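PDB 6M6T: 4-alpha-glucanotransferase from Streptococcus agalactiae, which is an amylomaltase, also called disproportionating enzyme, a member of the 4-alpha-glucanotransferase family with a TIM-barrel fold. Local coordinates for residues R109-L121 with E183-F195. Residues are numbered along the deposited sequence; the frame is centred on the assembly and turned at random.
Sequences RRPVLEKAVKNFL and EVIKYHEVTQYFF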
# COMPACT_ATOMS: atom_id res chain seq x y z
N ARG A 109 -5.58 1.71 -21.06
CA ARG A 109 -4.25 1.12 -21.16
C ARG A 109 -4.24 -0.18 -21.95
O ARG A 109 -3.16 -0.62 -22.36
CB ARG A 109 -3.67 0.85 -19.77
CG ARG A 109 -3.59 2.07 -18.89
CD ARG A 109 -3.08 1.69 -17.51
NE ARG A 109 -1.69 1.24 -17.53
CZ ARG A 109 -0.64 2.05 -17.60
NH1 ARG A 109 -0.82 3.36 -17.68
NH2 ARG A 109 0.59 1.55 -17.61
N ARG A 110 -5.41 -0.78 -22.18
CA ARG A 110 -5.44 -2.20 -22.55
C ARG A 110 -4.98 -2.46 -23.98
O ARG A 110 -4.15 -3.36 -24.18
CB ARG A 110 -6.84 -2.76 -22.29
CG ARG A 110 -6.93 -4.25 -22.41
CD ARG A 110 -5.98 -4.90 -21.45
NE ARG A 110 -5.98 -6.36 -21.54
CZ ARG A 110 -6.92 -7.15 -21.03
NH1 ARG A 110 -7.97 -6.64 -20.39
NH2 ARG A 110 -6.81 -8.47 -21.17
N PRO A 111 -5.47 -1.75 -25.02
CA PRO A 111 -4.83 -1.88 -26.35
C PRO A 111 -3.31 -1.79 -26.31
O PRO A 111 -2.62 -2.58 -26.97
CB PRO A 111 -5.42 -0.69 -27.13
CG PRO A 111 -6.10 0.19 -26.09
CD PRO A 111 -6.58 -0.79 -25.05
N VAL A 112 -2.77 -0.85 -25.53
CA VAL A 112 -1.33 -0.60 -25.48
C VAL A 112 -0.58 -1.77 -24.86
O VAL A 112 0.42 -2.27 -25.40
CB VAL A 112 -1.05 0.70 -24.70
CG1 VAL A 112 0.43 1.04 -24.75
CG2 VAL A 112 -1.96 1.84 -25.18
N LEU A 113 -1.03 -2.20 -23.67
CA LEU A 113 -0.40 -3.35 -23.01
C LEU A 113 -0.52 -4.60 -23.88
O LEU A 113 0.43 -5.40 -23.96
CB LEU A 113 -1.02 -3.57 -21.62
CG LEU A 113 -0.73 -2.55 -20.50
CD1 LEU A 113 -1.77 -2.60 -19.39
CD2 LEU A 113 0.66 -2.73 -19.93
N GLU A 114 -1.67 -4.80 -24.52
CA GLU A 114 -1.82 -5.96 -25.39
C GLU A 114 -0.86 -5.91 -26.57
O GLU A 114 -0.26 -6.93 -26.93
CB GLU A 114 -3.27 -6.06 -25.86
CG GLU A 114 -4.07 -7.16 -25.16
CD GLU A 114 -5.54 -6.79 -24.96
OE1 GLU A 114 -6.11 -6.07 -25.81
OE2 GLU A 114 -6.11 -7.20 -23.93
N LYS A 115 -0.70 -4.73 -27.19
CA LYS A 115 0.28 -4.58 -28.27
C LYS A 115 1.69 -4.95 -27.78
O LYS A 115 2.42 -5.70 -28.44
CB LYS A 115 0.21 -3.15 -28.83
CG LYS A 115 1.08 -2.84 -30.06
CD LYS A 115 0.48 -3.29 -31.40
CE LYS A 115 -0.59 -2.34 -31.96
NZ LYS A 115 -0.23 -0.90 -31.85
N ALA A 116 2.06 -4.48 -26.58
CA ALA A 116 3.38 -4.78 -26.04
C ALA A 116 3.56 -6.27 -25.73
O ALA A 116 4.64 -6.83 -25.94
CB ALA A 116 3.65 -3.95 -24.79
N VAL A 117 2.52 -6.93 -25.21
CA VAL A 117 2.63 -8.35 -24.88
C VAL A 117 2.71 -9.19 -26.16
O VAL A 117 3.48 -10.16 -26.24
CB VAL A 117 1.47 -8.77 -23.97
CG1 VAL A 117 1.43 -10.29 -23.80
CG2 VAL A 117 1.57 -8.07 -22.61
N LYS A 118 1.92 -8.82 -27.18
CA LYS A 118 1.99 -9.46 -28.50
C LYS A 118 3.38 -9.32 -29.11
O LYS A 118 3.89 -10.28 -29.70
CB LYS A 118 0.94 -8.85 -29.44
CG LYS A 118 1.03 -9.27 -30.91
CD LYS A 118 -0.17 -8.73 -31.75
CE LYS A 118 -1.21 -9.82 -32.11
NZ LYS A 118 -2.13 -10.23 -30.98
N ASN A 119 4.00 -8.14 -28.98
CA ASN A 119 5.34 -7.95 -29.53
C ASN A 119 6.40 -8.64 -28.68
O ASN A 119 7.41 -9.11 -29.22
CB ASN A 119 5.68 -6.47 -29.67
CG ASN A 119 4.87 -5.80 -30.77
OD1 ASN A 119 4.75 -6.33 -31.88
ND2 ASN A 119 4.31 -4.63 -30.46
N PHE A 120 6.22 -8.69 -27.35
CA PHE A 120 7.18 -9.40 -26.51
C PHE A 120 7.20 -10.90 -26.83
O PHE A 120 8.27 -11.51 -26.83
CB PHE A 120 6.88 -9.20 -25.03
CG PHE A 120 7.59 -10.20 -24.14
CD1 PHE A 120 8.92 -10.02 -23.79
CD2 PHE A 120 6.94 -11.35 -23.70
CE1 PHE A 120 9.59 -10.95 -23.00
CE2 PHE A 120 7.61 -12.28 -22.92
CZ PHE A 120 8.94 -12.07 -22.57
N LEU A 121 6.03 -11.50 -27.08
CA LEU A 121 6.03 -12.95 -27.32
C LEU A 121 6.72 -13.33 -28.63
O LEU A 121 7.29 -14.43 -28.71
CB LEU A 121 4.60 -13.49 -27.28
CG LEU A 121 3.92 -13.45 -25.91
CD1 LEU A 121 2.46 -13.82 -26.07
CD2 LEU A 121 4.64 -14.35 -24.88
N GLU A 183 -4.66 -17.51 -24.37
CA GLU A 183 -3.97 -16.32 -24.84
C GLU A 183 -4.19 -15.12 -23.91
O GLU A 183 -3.26 -14.34 -23.65
CB GLU A 183 -4.42 -15.99 -26.26
CG GLU A 183 -3.50 -15.04 -27.02
CD GLU A 183 -4.26 -13.95 -27.76
OE1 GLU A 183 -5.51 -13.94 -27.67
OE2 GLU A 183 -3.61 -13.09 -28.41
N VAL A 184 -5.41 -14.97 -23.38
CA VAL A 184 -5.63 -13.92 -22.40
C VAL A 184 -4.94 -14.24 -21.08
O VAL A 184 -4.64 -13.33 -20.30
CB VAL A 184 -7.14 -13.69 -22.20
CG1 VAL A 184 -7.81 -14.96 -21.73
CG2 VAL A 184 -7.38 -12.54 -21.22
N ILE A 185 -4.68 -15.52 -20.80
CA ILE A 185 -3.90 -15.86 -19.62
C ILE A 185 -2.45 -15.44 -19.83
O ILE A 185 -1.85 -14.76 -18.97
CB ILE A 185 -4.00 -17.36 -19.31
CG1 ILE A 185 -5.41 -17.76 -18.89
CG2 ILE A 185 -3.02 -17.76 -18.20
CD1 ILE A 185 -5.58 -19.28 -18.82
N LYS A 186 -1.86 -15.84 -20.96
CA LYS A 186 -0.49 -15.44 -21.25
C LYS A 186 -0.35 -13.92 -21.21
O LYS A 186 0.70 -13.41 -20.80
CB LYS A 186 -0.06 -15.99 -22.61
CG LYS A 186 1.44 -15.95 -22.85
CD LYS A 186 1.96 -17.25 -23.47
CE LYS A 186 2.16 -18.35 -22.43
NZ LYS A 186 2.98 -17.91 -21.28
N TYR A 187 -1.39 -13.18 -21.62
CA TYR A 187 -1.34 -11.73 -21.48
C TYR A 187 -1.00 -11.32 -20.04
O TYR A 187 -0.10 -10.50 -19.81
CB TYR A 187 -2.67 -11.10 -21.92
CG TYR A 187 -2.80 -9.69 -21.42
CD1 TYR A 187 -3.37 -9.42 -20.17
CD2 TYR A 187 -2.30 -8.63 -22.16
CE1 TYR A 187 -3.45 -8.13 -19.68
CE2 TYR A 187 -2.38 -7.32 -21.68
CZ TYR A 187 -2.96 -7.08 -20.43
OH TYR A 187 -3.06 -5.79 -19.94
N HIS A 188 -1.73 -11.87 -19.07
CA HIS A 188 -1.58 -11.43 -17.68
C HIS A 188 -0.28 -11.91 -17.07
O HIS A 188 0.32 -11.21 -16.24
CB HIS A 188 -2.74 -11.93 -16.83
CG HIS A 188 -4.03 -11.22 -17.09
ND1 HIS A 188 -4.30 -9.96 -16.59
CD2 HIS A 188 -5.14 -11.60 -17.76
CE1 HIS A 188 -5.51 -9.59 -16.96
NE2 HIS A 188 -6.05 -10.57 -17.67
N GLU A 189 0.19 -13.09 -17.49
CA GLU A 189 1.54 -13.52 -17.12
C GLU A 189 2.57 -12.49 -17.57
O GLU A 189 3.45 -12.09 -16.80
CB GLU A 189 1.86 -14.87 -17.75
CG GLU A 189 1.74 -16.01 -16.77
CD GLU A 189 1.26 -17.31 -17.41
OE1 GLU A 189 1.79 -17.70 -18.49
OE2 GLU A 189 0.33 -17.90 -16.82
N VAL A 190 2.46 -12.06 -18.83
CA VAL A 190 3.48 -11.19 -19.40
C VAL A 190 3.40 -9.81 -18.76
O VAL A 190 4.43 -9.18 -18.48
CB VAL A 190 3.34 -11.16 -20.93
CG1 VAL A 190 4.18 -10.05 -21.55
CG2 VAL A 190 3.73 -12.51 -21.55
N THR A 191 2.19 -9.32 -18.48
CA THR A 191 2.12 -8.04 -17.78
C THR A 191 2.73 -8.15 -16.39
O THR A 191 3.38 -7.20 -15.93
CB THR A 191 0.68 -7.52 -17.72
OG1 THR A 191 -0.19 -8.51 -17.14
CG2 THR A 191 0.20 -7.16 -19.11
N GLN A 192 2.58 -9.29 -15.71
CA GLN A 192 3.27 -9.44 -14.42
C GLN A 192 4.78 -9.44 -14.61
O GLN A 192 5.52 -8.88 -13.78
CB GLN A 192 2.80 -10.72 -13.70
CG GLN A 192 1.42 -10.60 -13.00
CD GLN A 192 1.25 -9.34 -12.14
OE1 GLN A 192 1.93 -9.16 -11.13
NE2 GLN A 192 0.32 -8.48 -12.55
N TYR A 193 5.26 -10.04 -15.70
CA TYR A 193 6.70 -10.02 -16.00
C TYR A 193 7.19 -8.59 -16.19
O TYR A 193 8.26 -8.21 -15.70
CB TYR A 193 7.00 -10.87 -17.23
CG TYR A 193 8.38 -10.65 -17.82
CD1 TYR A 193 9.50 -11.28 -17.28
CD2 TYR A 193 8.58 -9.83 -18.94
CE1 TYR A 193 10.77 -11.09 -17.82
CE2 TYR A 193 9.84 -9.64 -19.48
CZ TYR A 193 10.93 -10.27 -18.92
OH TYR A 193 12.18 -10.08 -19.46
N PHE A 194 6.41 -7.78 -16.91
CA PHE A 194 6.74 -6.37 -17.11
C PHE A 194 6.84 -5.65 -15.78
O PHE A 194 7.83 -4.96 -15.50
CB PHE A 194 5.68 -5.69 -17.96
CG PHE A 194 5.74 -6.06 -19.38
CD1 PHE A 194 6.96 -6.34 -19.98
CD2 PHE A 194 4.59 -6.11 -20.14
CE1 PHE A 194 7.03 -6.68 -21.30
CE2 PHE A 194 4.65 -6.45 -21.45
CZ PHE A 194 5.87 -6.74 -22.04
N PHE A 195 5.78 -5.75 -14.98
CA PHE A 195 5.78 -5.17 -13.65
C PHE A 195 7.07 -5.47 -12.92
O PHE A 195 7.77 -4.56 -12.48
CB PHE A 195 4.60 -5.71 -12.83
CG PHE A 195 4.32 -4.90 -11.61
CD1 PHE A 195 4.99 -5.16 -10.42
CD2 PHE A 195 3.40 -3.85 -11.65
CE1 PHE A 195 4.74 -4.40 -9.29
CE2 PHE A 195 3.14 -3.09 -10.53
CZ PHE A 195 3.80 -3.36 -9.34
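Tyr-187 reaches from helix 182-208 into a hole on helix 105-122 bounded by Arg-110, Leu-113, Glu-114 and Val-117. From CB, chi1 of 163° (CG anti to the backbone N) swings the ring off its own helix and in among the side chains of the other. On one side of the ring Tyr-187 CD1 lies 3.7 Å from Arg-110 NH2, and CE1 meets both NE and NH2 of that arginine. On the other, Tyr-187 CD2 meets Glu-114 CG at 3.8 Å and also Val-117 CG2, while Tyr-187 CE2 lies 4.0 Å from Leu-113 CB. Tyr-187 CZ is 3.3 Å from Arg-110 NE, and OH rests against Leu-113 CB and CD1. The Arg-110 guanidinium lies over one face as a cation-pi partner, its CZ 4.2 Å from the Tyr-187 ring centroid and its plane inclined 34° to the ring; Thr-191 CG2 backs the opposite face. The Glu-114 carboxylate pairs with Arg-110 within the same helix, and nearby His-188 is hydrogen-bonded to Glu-151 of helix 140-152. Both helices belong to the mainly helical stretch between barrel strands 43-45 and 212-217; the axes of segments 109-121 and 183-195 cross almost at a right angle, 9.7 Å apart at closest approach. There Val-117 is a reciprocal knob among Tyr-187, Val-190, Thr-191 and Phe-194, meeting Val-190 tip to tip. One turn on, Phe-120 completes an aromatic cluster: Phe-194 presents its edge to the Phe-120 face, offset, planes at 76°, and Tyr-193 CE2 approaches Phe-120 CE1.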